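Local coordinates for protein cellulosomal scaffoldin (Acetivibrio cellulolyticus, PDB 3ZUC) that binds crystalline cellulose as the family 3b carbohydrate-binding module of a cellulosome scaffoldin, a longer protein that probably also has endoglucanase activity, at residues K53-W58 / A83-E88; K25-N30 / T131-W136. One frame throughout, in Å; residues are numbered along the deposited sequence. Where two conformers were deposited one is given.

Interactions 1 and 2 both involve the five-stranded sheet that contains strands 55-61 and 24-30, but use different sides of it. In interaction 1 that sheet meets strand 83-91 of the second sheet in the protein interior; in interaction 2 a tyrosine from near the chain's end lies on its outer face. Their centres are 20 Å apart, on opposite sides of the centre of the chain, although the nearest atoms come within about 6 Å without touching. Interaction 1 lies toward the calcium site formed by Thr48, Asp50, Asn119, Asp122 and Asp123: the Gln55 side chain is about 9 Å from the metal. Interaction 2 is remote from the metal sites.

Interaction 1: residues K53-W58 / A83-E88; sequences KAQTFW and ADQYLE
Phe57 and Leu87 make the compact half of this contact, where strand 55-61 of one sheet faces strand 83-91 of the other. The leucine crosses the phenylalanine side chain at about a right angle, and its two methyls settle at different points along it: CD2 of Leu87 is 3.8 Å from CD1 of Phe57, while CD1 of Leu87 lies 3.9 Å from CB of Phe57. With CG of Phe57 anti to the backbone N (chi1 174°), the ring lies across the gap, its CD1 and CE1 side against the leucine methyls. Phe110 also touches Leu87, so a branched aliphatic side chain suits this position among aromatics. With the CA atoms of Phe57 and Leu87 8.2 Å apart, the side chains alone span the gap between the strands.

Two residues earlier on each strand the packing gives way to a more polar pair, Gln55 and Gln85, whose amide planes are 74° apart. The modelled orientation of the Gln55 amide is doubtful. Glutamine suits position 85 because its chain, extended beyond CG, is long enough to bring NE2 to OD1 of Asp52. Thr56 and Trp58 turn from this contact, Thr56 to the solvent side. The chemistry thus implies dispersion-dominated cohesion at the Phe57-Leu87 end, and at the other a hydrogen bond from Gln85 that ties strand 83-91 to the loop leading into strand 55-61.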
loop_
_atom_site.group_PDB
_atom_site.type_symbol
_atom_site.label_atom_id
_atom_site.label_comp_id
_atom_site.label_asym_id
_atom_site.label_seq_id
_atom_site.Cartn_x
_atom_site.Cartn_y
_atom_site.Cartn_z
ATOM N N LYS A 53 -15.281 -10.983 -1.569
ATOM C CA LYS A 53 -15.161 -11.687 -2.836
ATOM C C LYS A 53 -13.668 -11.884 -3.068
ATOM O O LYS A 53 -12.836 -11.183 -2.479
ATOM C CB LYS A 53 -15.724 -10.860 -4.003
ATOM C CG LYS A 53 -17.191 -10.487 -3.859
ATOM C CD LYS A 53 -18.114 -11.700 -4.011
ATOM C CE LYS A 53 -19.547 -11.428 -3.608
ATOM N NZ LYS A 53 -20.151 -10.292 -4.366
ATOM N N ALA A 54 -13.310 -12.837 -3.919
ATOM C CA ALA A 54 -11.945 -12.912 -4.424
ATOM C C ALA A 54 -11.556 -11.516 -4.913
ATOM O O ALA A 54 -12.375 -10.861 -5.561
ATOM C CB ALA A 54 -11.872 -13.908 -5.578
ATOM N N GLN A 55 -10.338 -11.067 -4.587
ATOM C CA GLN A 55 -9.824 -9.793 -5.048
ATOM C C GLN A 55 -8.488 -9.992 -5.744
ATOM O O GLN A 55 -7.753 -10.929 -5.447
ATOM C CB GLN A 55 -9.662 -8.835 -3.863
ATOM C CG GLN A 55 -11.025 -8.415 -3.308
ATOM C CD GLN A 55 -10.899 -7.828 -1.925
ATOM O OE1 GLN A 55 -10.630 -8.584 -0.948
ATOM N NE2 GLN A 55 -11.049 -6.555 -1.789
ATOM N N THR A 56 -8.198 -9.074 -6.653
ATOM C CA THR A 56 -6.944 -9.047 -7.392
ATOM C C THR A 56 -6.350 -7.653 -7.291
ATOM O O THR A 56 -7.065 -6.663 -7.441
ATOM C CB THR A 56 -7.167 -9.399 -8.865
ATOM O OG1 THR A 56 -7.787 -10.673 -8.960
ATOM C CG2 THR A 56 -5.846 -9.442 -9.619
ATOM N N PHE A 57 -5.041 -7.607 -7.050
ATOM C CA PHE A 57 -4.244 -6.391 -7.137
ATOM C C PHE A 57 -3.426 -6.405 -8.424
ATOM O O PHE A 57 -2.804 -7.411 -8.761
ATOM C CB PHE A 57 -3.295 -6.323 -5.934
ATOM C CG PHE A 57 -2.313 -5.171 -5.988
ATOM C CD1 PHE A 57 -2.696 -3.901 -5.633
ATOM C CD2 PHE A 57 -1.018 -5.359 -6.424
ATOM C CE1 PHE A 57 -1.799 -2.849 -5.670
ATOM C CE2 PHE A 57 -0.112 -4.291 -6.464
ATOM C CZ PHE A 57 -0.512 -3.047 -6.099
ATOM N N TRP A 58 -3.389 -5.246 -9.075
ATOM C CA TRP A 58 -2.513 -5.015 -10.204
ATOM C C TRP A 58 -1.634 -3.815 -9.894
ATOM O O TRP A 58 -2.129 -2.773 -9.488
ATOM C CB TRP A 58 -3.328 -4.707 -11.462
ATOM C CG TRP A 58 -4.312 -5.770 -11.846
ATOM C CD1 TRP A 58 -4.095 -6.886 -12.608
ATOM C CD2 TRP A 58 -5.703 -5.807 -11.489
ATOM N NE1 TRP A 58 -5.269 -7.614 -12.733
ATOM C CE2 TRP A 58 -6.261 -6.973 -12.048
ATOM C CE3 TRP A 58 -6.525 -4.984 -10.727
ATOM C CZ2 TRP A 58 -7.608 -7.313 -11.888
ATOM C CZ3 TRP A 58 -7.856 -5.324 -10.569
ATOM C CH2 TRP A 58 -8.378 -6.477 -11.140
ATOM N N ALA A 83 -11.391 -1.592 9.311
ATOM C CA ALA A 83 -10.471 -2.596 8.798
ATOM C C ALA A 83 -10.962 -4.007 9.096
ATOM O O ALA A 83 -10.829 -4.507 10.218
ATOM C CB ALA A 83 -9.079 -2.387 9.409
ATOM N N ASP A 84 -11.499 -4.669 8.071
ATOM C CA ASP A 84 -11.726 -6.101 8.129
ATOM C C ASP A 84 -10.774 -6.881 7.227
ATOM O O ASP A 84 -10.703 -8.102 7.367
ATOM C CB ASP A 84 -13.193 -6.511 7.973
ATOM C CG ASP A 84 -13.824 -6.098 6.674
ATOM O OD1 ASP A 84 -13.147 -6.015 5.641
ATOM O OD2 ASP A 84 -15.037 -5.777 6.722
ATOM N N GLN A 85 -9.997 -6.194 6.385
ATOM C CA GLN A 85 -8.996 -6.811 5.525
ATOM C C GLN A 85 -7.855 -5.850 5.317
ATOM O O GLN A 85 -7.986 -4.644 5.544
ATOM C CB GLN A 85 -9.566 -7.189 4.141
ATOM C CG GLN A 85 -10.720 -8.160 4.218
ATOM C CD GLN A 85 -11.016 -8.856 2.917
ATOM O OE1 GLN A 85 -10.212 -8.845 1.976
ATOM N NE2 GLN A 85 -12.144 -9.546 2.878
ATOM N N TYR A 86 -6.737 -6.377 4.830
ATOM C CA TYR A 86 -5.703 -5.541 4.262
ATOM C C TYR A 86 -5.155 -6.143 2.986
ATOM O O TYR A 86 -5.083 -7.358 2.815
ATOM C CB TYR A 86 -4.575 -5.235 5.256
ATOM C CG TYR A 86 -3.828 -6.409 5.851
ATOM C CD1 TYR A 86 -4.274 -6.997 7.016
ATOM C CD2 TYR A 86 -2.641 -6.881 5.307
ATOM C CE1 TYR A 86 -3.550 -8.020 7.644
ATOM C CE2 TYR A 86 -1.924 -7.915 5.917
ATOM C CZ TYR A 86 -2.384 -8.475 7.086
ATOM O OH TYR A 86 -1.659 -9.481 7.717
ATOM N N LEU A 87 -4.760 -5.246 2.094
ATOM C CA LEU A 87 -3.877 -5.537 0.974
ATOM C C LEU A 87 -2.451 -5.497 1.484
ATOM O O LEU A 87 -2.067 -4.533 2.148
ATOM C CB LEU A 87 -4.064 -4.453 -0.085
ATOM C CG LEU A 87 -3.006 -4.383 -1.188
ATOM C CD1 LEU A 87 -3.026 -5.582 -2.097
ATOM C CD2 LEU A 87 -3.144 -3.086 -1.964
ATOM N N GLU A 88 -1.664 -6.511 1.152
ATOM C CA GLU A 88 -0.236 -6.526 1.416
ATOM C C GLU A 88 0.503 -6.542 0.080
ATOM O O GLU A 88 0.329 -7.468 -0.721
ATOM C CB GLU A 88 0.172 -7.747 2.251
ATOM C CG GLU A 88 1.660 -7.795 2.538
ATOM C CD GLU A 88 1.988 -8.819 3.604
ATOM O OE1 GLU A 88 1.801 -8.546 4.806
ATOM O OE2 GLU A 88 2.413 -9.927 3.238
#

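Interaction 2: residues K25-N30 / T131-W136; sequences KFRLTN and TTYTSW
Lys25 meets the hydroxyl end of Tyr133 with the aliphatic part of its chain: CE lies 3.4 Å from Tyr133 OH, while its ammonium nitrogen hydrogen-bonds to Gln107. At Phe26 the backbone takes over, its C atom lying 3.5 Å from CE1 of Tyr133; CB of Phe26 points away from Tyr133, and its ring meets Phe10 edge-to-face. Arg27 makes the broadest contact. Its CB stands 3.7 Å from the centroid of the Tyr133 ring and only 9° off the ring normal, a CH-pi contact over the face. A bend at chi3 (66°) brings one face of the guanidinium back onto the tyrosine, with CD2 of Tyr133 3.6 Å above its centre and NH2 of Arg27 3.6 Å from CB of Tyr133. The two planes are 37° apart, inclined rather than stacked flat. Arginine suits the site because its CB covers the ring face and its guanidinium reaches CB and CD2 of Tyr133, while NE forms a salt bridge with Glu9.

Tyrosine is equally apt: no hydrogen bond joins the segments, but its hydroxyl is hydrogen-bonded to the carboxylate of Glu105, on strand 102-112. Tyr133 thus reaches past strand 6-12 to lie on the outer face of a sheet in the beta-sandwich jelly roll of family 3 cellulose-binding modules.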
loop_
_atom_site.group_PDB
_atom_site.type_symbol
_atom_site.label_atom_id
_atom_site.label_comp_id
_atom_site.label_asym_id
_atom_site.label_seq_id
_atom_site.Cartn_x
_atom_site.Cartn_y
_atom_site.Cartn_z
ATOM N N LYS A 25 -1.841 4.690 -4.264
ATOM C CA LYS A 25 -0.588 5.195 -4.798
ATOM C C LYS A 25 0.352 5.513 -3.649
ATOM O O LYS A 25 0.030 6.348 -2.803
ATOM C CB LYS A 25 -0.821 6.487 -5.635
ATOM C CG LYS A 25 -1.528 6.221 -6.908
ATOM C CD LYS A 25 -1.632 7.427 -7.779
ATOM C CE LYS A 25 -0.296 7.974 -8.233
ATOM N NZ LYS A 25 -0.434 8.692 -9.560
ATOM N N PHE A 26 1.509 4.862 -3.635
ATOM C CA PHE A 26 2.516 5.083 -2.629
ATOM C C PHE A 26 3.743 5.745 -3.242
ATOM O O PHE A 26 4.112 5.445 -4.380
ATOM C CB PHE A 26 3.012 3.747 -2.050
ATOM C CG PHE A 26 2.020 2.991 -1.208
ATOM C CD1 PHE A 26 1.082 2.156 -1.762
ATOM C CD2 PHE A 26 2.070 3.092 0.175
ATOM C CE1 PHE A 26 0.195 1.440 -0.904
ATOM C CE2 PHE A 26 1.224 2.386 0.996
ATOM C CZ PHE A 26 0.305 1.585 0.461
ATOM N N ARG A 27 4.413 6.592 -2.471
ATOM C CA ARG A 27 5.754 7.057 -2.809
ATOM C C ARG A 27 6.651 6.710 -1.642
ATOM O O ARG A 27 6.383 7.099 -0.506
ATOM C CB ARG A 27 5.798 8.557 -3.114
ATOM C CG ARG A 27 7.212 9.022 -3.503
ATOM C CD ARG A 27 7.207 10.331 -4.252
ATOM N NE ARG A 27 6.749 11.415 -3.407
ATOM C CZ ARG A 27 6.417 12.611 -3.868
ATOM N NH1 ARG A 27 6.473 12.861 -5.172
ATOM N NH2 ARG A 27 6.026 13.542 -3.023
ATOM N N LEU A 28 7.695 5.953 -1.940
ATOM C CA LEU A 28 8.633 5.473 -0.944
ATOM C C LEU A 28 9.954 6.188 -1.137
ATOM O O LEU A 28 10.501 6.164 -2.236
ATOM C CB LEU A 28 8.858 3.976 -1.104
ATOM C CG LEU A 28 7.596 3.115 -1.169
ATOM C CD1 LEU A 28 7.991 1.653 -1.330
ATOM C CD2 LEU A 28 6.648 3.345 0.005
ATOM N N THR A 29 10.481 6.794 -0.071
ATOM C CA THR A 29 11.738 7.538 -0.140
ATOM C C THR A 29 12.734 6.974 0.843
ATOM O O THR A 29 12.419 6.792 2.019
ATOM C CB THR A 29 11.518 9.033 0.165
ATOM O OG1 THR A 29 10.552 9.578 -0.736
ATOM C CG2 THR A 29 12.823 9.834 0.020
ATOM N N ASN A 30 13.929 6.678 0.350
ATOM C CA ASN A 30 15.030 6.313 1.225
ATOM C C ASN A 30 15.668 7.595 1.750
ATOM O O ASN A 30 16.311 8.306 0.999
ATOM C CB ASN A 30 16.046 5.470 0.457
ATOM C CG ASN A 30 17.186 5.006 1.317
ATOM O OD1 ASN A 30 17.356 5.446 2.455
ATOM N ND2 ASN A 30 17.982 4.108 0.785
ATOM N N THR A 131 -4.844 15.012 -3.084
ATOM C CA THR A 131 -4.742 14.916 -4.531
ATOM C C THR A 131 -3.287 14.692 -4.962
ATOM O O THR A 131 -3.021 14.608 -6.154
ATOM C CB THR A 131 -5.293 16.177 -5.192
ATOM O OG1 THR A 131 -4.555 17.302 -4.711
ATOM C CG2 THR A 131 -6.787 16.347 -4.878
ATOM N N THR A 132 -2.382 14.640 -3.987
ATOM C CA THR A 132 -0.937 14.525 -4.164
ATOM C C THR A 132 -0.451 13.645 -3.045
ATOM O O THR A 132 -1.119 13.524 -2.030
ATOM C CB THR A 132 -0.166 15.967 -4.063
ATOM O OG1 THR A 132 -0.335 16.541 -2.755
ATOM C CG2 THR A 132 -0.661 16.930 -5.090
ATOM N N TYR A 133 0.747 13.115 -3.194
ATOM C CA TYR A 133 1.385 12.374 -2.120
ATOM C C TYR A 133 1.441 13.176 -0.821
ATOM O O TYR A 133 1.864 14.333 -0.797
ATOM C CB TYR A 133 2.782 11.973 -2.540
ATOM C CG TYR A 133 2.769 10.911 -3.613
ATOM C CD1 TYR A 133 2.273 9.650 -3.333
ATOM C CD2 TYR A 133 3.240 11.156 -4.895
ATOM C CE1 TYR A 133 2.229 8.683 -4.282
ATOM C CE2 TYR A 133 3.208 10.174 -5.867
ATOM C CZ TYR A 133 2.699 8.927 -5.542
ATOM O OH TYR A 133 2.623 7.909 -6.476
ATOM N N THR A 134 1.106 12.484 0.259
ATOM C CA THR A 134 1.068 13.082 1.574
ATOM C C THR A 134 1.534 12.067 2.606
ATOM O O THR A 134 1.299 10.873 2.458
ATOM C CB THR A 134 -0.346 13.562 1.838
ATOM O OG1 THR A 134 -0.750 14.337 0.716
ATOM C CG2 THR A 134 -0.413 14.441 3.073
ATOM N N SER A 135 2.210 12.542 3.647
ATOM C CA SER A 135 2.693 11.657 4.687
ATOM C C SER A 135 1.488 11.152 5.490
ATOM O O SER A 135 0.738 11.906 6.128
ATOM C CB SER A 135 3.746 12.362 5.535
ATOM O OG SER A 135 4.854 12.744 4.723
ATOM N N TRP A 136 1.305 9.848 5.417
ATOM C CA TRP A 136 0.051 9.218 5.791
ATOM C C TRP A 136 0.337 8.046 6.703
ATOM O O TRP A 136 0.892 7.042 6.277
ATOM C CB TRP A 136 -0.670 8.766 4.522
ATOM C CG TRP A 136 -2.083 8.323 4.643
ATOM C CD1 TRP A 136 -2.588 7.138 4.187
ATOM C CD2 TRP A 136 -3.202 9.070 5.139
ATOM N NE1 TRP A 136 -3.942 7.099 4.370
ATOM C CE2 TRP A 136 -4.343 8.266 4.955
ATOM C CE3 TRP A 136 -3.360 10.351 5.684
ATOM C CZ2 TRP A 136 -5.609 8.681 5.318
ATOM C CZ3 TRP A 136 -4.623 10.758 6.049
ATOM C CH2 TRP A 136 -5.730 9.925 5.869
#